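Putative pneumococcal surface protein (Streptococcus pneumoniae, PDB 4CNL) binds choline through a chain of choline-binding repeats, and so probably attaches to the choline-bearing teichoic acids of the pneumococcal cell wall. Local coordinates at residues A[157-161]-A[162-166]. Numbering follows the deposited sequence.
Sequences KMAVN and EWVDG
E162 folds back along the loop to the backbone of V160. Its CB sits beside the peptide carbonyl of N161. CG stands between the backbone N and the carbonyl carbon (chi1 57°). This torsion puts E162 CG back toward the preceding residues, 3.4 Å from V160 O. The chain is extended beyond CG. E162 CD passes A159 CB at 3.7 Å. At the tip, E162 OE2 accepts a hydrogen bond from V160 N, 3.1 Å long and bent (142° at the hydrogen). It uses the anti lone pair. E162 OE2 also lies 3.3 Å from A159 CA. OE1 forms a salt bridge with K153, so the carboxylate links V160 with K153, both in the loop between strands 150-152 and 162-164. N161 and E162 together sit opposite the single residue V171, a G1 beta bulge where the hairpin of strands 162-164 and 169-171 begins. N161 has the positive phi (44°) of that motif, and its OD1 is hydrogen-bonded to the hydroxyl of Y170. This hairpin belongs to a choline-binding repeat; M158, just upstream, touches a bound choline. A159 CB lies over a face of the carboxylate and also meets V164 CG1 at 3.6 Å. Both residues are buried, with Y151 also against V164 and V171 against A159.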
ATOM      1  N   LYS A 157     -18.686  -4.994 -14.891  1.00  9.18           N
ATOM      2  CA  LYS A 157     -19.563  -3.817 -14.926  1.00 12.44           C
ATOM      3  C   LYS A 157     -20.990  -4.160 -14.538  1.00 10.05           C
ATOM      4  O   LYS A 157     -21.535  -5.194 -14.954  1.00 11.12           O
ATOM      5  CB  LYS A 157     -19.571  -3.156 -16.314  1.00 12.41           C
ATOM      6  CG  LYS A 157     -18.249  -2.515 -16.710  1.00 18.36           C
ATOM      7  CD  LYS A 157     -18.319  -1.790 -18.046  1.00 21.68           C
ATOM      8  CE  LYS A 157     -16.891  -1.470 -18.532  1.00 26.42           C
ATOM      9  NZ  LYS A 157     -16.860  -0.874 -19.896  1.00 32.03           N
ATOM     10  N   MET A 158     -21.591  -3.286 -13.734  1.00  9.62           N
ATOM     11  CA  MET A 158     -23.011  -3.408 -13.403  1.00  9.02           C
ATOM     12  C   MET A 158     -23.870  -3.314 -14.655  1.00  9.28           C
ATOM     13  O   MET A 158     -23.693  -2.419 -15.482  1.00 10.28           O
ATOM     14  CB  MET A 158     -23.432  -2.324 -12.418  1.00 11.26           C
ATOM     15  CG  MET A 158     -24.828  -2.538 -11.853  1.00 11.11           C
ATOM     16  SD  MET A 158     -25.321  -1.218 -10.732  1.00 14.35           S
ATOM     17  CE  MET A 158     -25.676   0.108 -11.890  1.00 11.95           C
ATOM     18  N   ALA A 159     -24.815  -4.238 -14.786  1.00 10.79           N
ATOM     19  CA  ALA A 159     -25.745  -4.220 -15.916  1.00 10.52           C
ATOM     20  C   ALA A 159     -26.835  -3.168 -15.744  1.00 11.02           C
ATOM     21  O   ALA A 159     -27.296  -2.930 -14.630  1.00 10.45           O
ATOM     22  CB  ALA A 159     -26.382  -5.594 -16.090  1.00  8.10           C
ATOM     23  N   VAL A 160     -27.253  -2.553 -16.852  1.00  8.77           N
ATOM     24  CA  VAL A 160     -28.409  -1.650 -16.844  1.00 10.42           C
ATOM     25  C   VAL A 160     -29.263  -1.845 -18.089  1.00 12.09           C
ATOM     26  O   VAL A 160     -28.733  -2.022 -19.192  1.00 11.91           O
ATOM     27  CB  VAL A 160     -28.003  -0.163 -16.772  1.00 10.58           C
ATOM     28  CG1 VAL A 160     -27.408   0.181 -15.394  1.00 12.17           C
ATOM     29  CG2 VAL A 160     -27.010   0.173 -17.865  1.00 12.99           C
ATOM     30  N   ASN A 161     -30.581  -1.809 -17.897  1.00 10.31           N
ATOM     31  CA  ASN A 161     -31.563  -1.933 -18.988  1.00 11.49           C
ATOM     32  C   ASN A 161     -31.212  -3.050 -19.976  1.00 13.56           C
ATOM     33  O   ASN A 161     -30.995  -2.817 -21.172  1.00 13.88           O
ATOM     34  CB  ASN A 161     -31.716  -0.597 -19.723  1.00 14.27           C
ATOM     35  CG  ASN A 161     -32.937  -0.578 -20.630  1.00 19.26           C
ATOM     36  OD1 ASN A 161     -33.687  -1.558 -20.707  1.00 21.75           O
ATOM     37  ND2 ASN A 161     -33.154   0.545 -21.312  1.00 19.61           N
ATOM     38  N   GLU A 162     -31.144  -4.275 -19.476  1.00 10.46           N
ATOM     39  CA  GLU A 162     -30.768  -5.393 -20.329  1.00 11.02           C
ATOM     40  C   GLU A 162     -31.175  -6.698 -19.677  1.00 13.36           C
ATOM     41  O   GLU A 162     -31.474  -6.750 -18.475  1.00 12.88           O
ATOM     42  CB  GLU A 162     -29.261  -5.386 -20.627  1.00 14.66           C
ATOM     43  CG  GLU A 162     -28.356  -5.420 -19.406  1.00 12.10           C
ATOM     44  CD  GLU A 162     -26.893  -5.192 -19.768  1.00 23.85           C
ATOM     45  OE1 GLU A 162     -26.385  -5.907 -20.662  1.00 25.50           O
ATOM     46  OE2 GLU A 162     -26.255  -4.296 -19.165  1.00 23.17           O
ATOM     47  N   TRP A 163     -31.213  -7.744 -20.493  1.00 15.04           N
ATOM     48  CA  TRP A 163     -31.451  -9.090 -20.006  1.00 13.47           C
ATOM     49  C   TRP A 163     -30.118  -9.727 -19.642  1.00 14.78           C
ATOM     50  O   TRP A 163     -29.159  -9.658 -20.409  1.00 20.71           O
ATOM     51  CB  TRP A 163     -32.183  -9.911 -21.065  1.00 13.75           C
ATOM     52  CG  TRP A 163     -33.590  -9.454 -21.227  1.00 14.17           C
ATOM     53  CD1 TRP A 163     -34.041  -8.455 -22.043  1.00 17.06           C
ATOM     54  CD2 TRP A 163     -34.731  -9.953 -20.531  1.00 14.28           C
ATOM     55  NE1 TRP A 163     -35.403  -8.309 -21.902  1.00 16.62           N
ATOM     56  CE2 TRP A 163     -35.849  -9.217 -20.976  1.00 16.62           C
ATOM     57  CE3 TRP A 163     -34.920 -10.950 -19.571  1.00 13.26           C
ATOM     58  CZ2 TRP A 163     -37.134  -9.451 -20.496  1.00 17.95           C
ATOM     59  CZ3 TRP A 163     -36.200 -11.185 -19.101  1.00 15.15           C
ATOM     60  CH2 TRP A 163     -37.284 -10.439 -19.556  1.00 16.62           C
ATOM     61  N   VAL A 164     -30.056 -10.333 -18.464  1.00 11.08           N
ATOM     62  CA  VAL A 164     -28.800 -10.861 -17.934  1.00 11.25           C
ATOM     63  C   VAL A 164     -28.946 -12.269 -17.385  1.00 19.58           C
ATOM     64  O   VAL A 164     -30.065 -12.754 -17.184  1.00 12.78           O
ATOM     65  CB  VAL A 164     -28.247  -9.981 -16.790  1.00  9.62           C
ATOM     66  CG1 VAL A 164     -28.044  -8.534 -17.251  1.00 17.52           C
ATOM     67  CG2 VAL A 164     -29.167 -10.039 -15.582  1.00 12.63           C
ATOM     68  N   ASP A 165     -27.799 -12.898 -17.120  1.00 13.93           N
ATOM     69  CA  ASP A 165     -27.721 -14.188 -16.434  1.00 11.86           C
ATOM     70  C   ASP A 165     -28.427 -15.265 -17.252  1.00 17.05           C
ATOM     71  O   ASP A 165     -29.482 -15.768 -16.861  1.00 16.27           O
ATOM     72  CB  ASP A 165     -28.320 -14.080 -15.029  1.00 12.77           C
ATOM     73  CG  ASP A 165     -28.040 -15.292 -14.178  1.00 19.28           C
ATOM     74  OD1 ASP A 165     -27.279 -16.177 -14.626  1.00 20.59           O
ATOM     75  OD2 ASP A 165     -28.573 -15.353 -13.048  1.00 18.25           O
ATOM     76  N   GLY A 166     -27.834 -15.604 -18.394  1.00 15.87           N
ATOM     77  CA  GLY A 166     -28.419 -16.569 -19.308  1.00 10.49           C
ATOM     78  C   GLY A 166     -29.692 -16.033 -19.924  1.00 17.08           C
ATOM     79  O   GLY A 166     -30.591 -16.801 -20.275  1.00 16.17           O
TER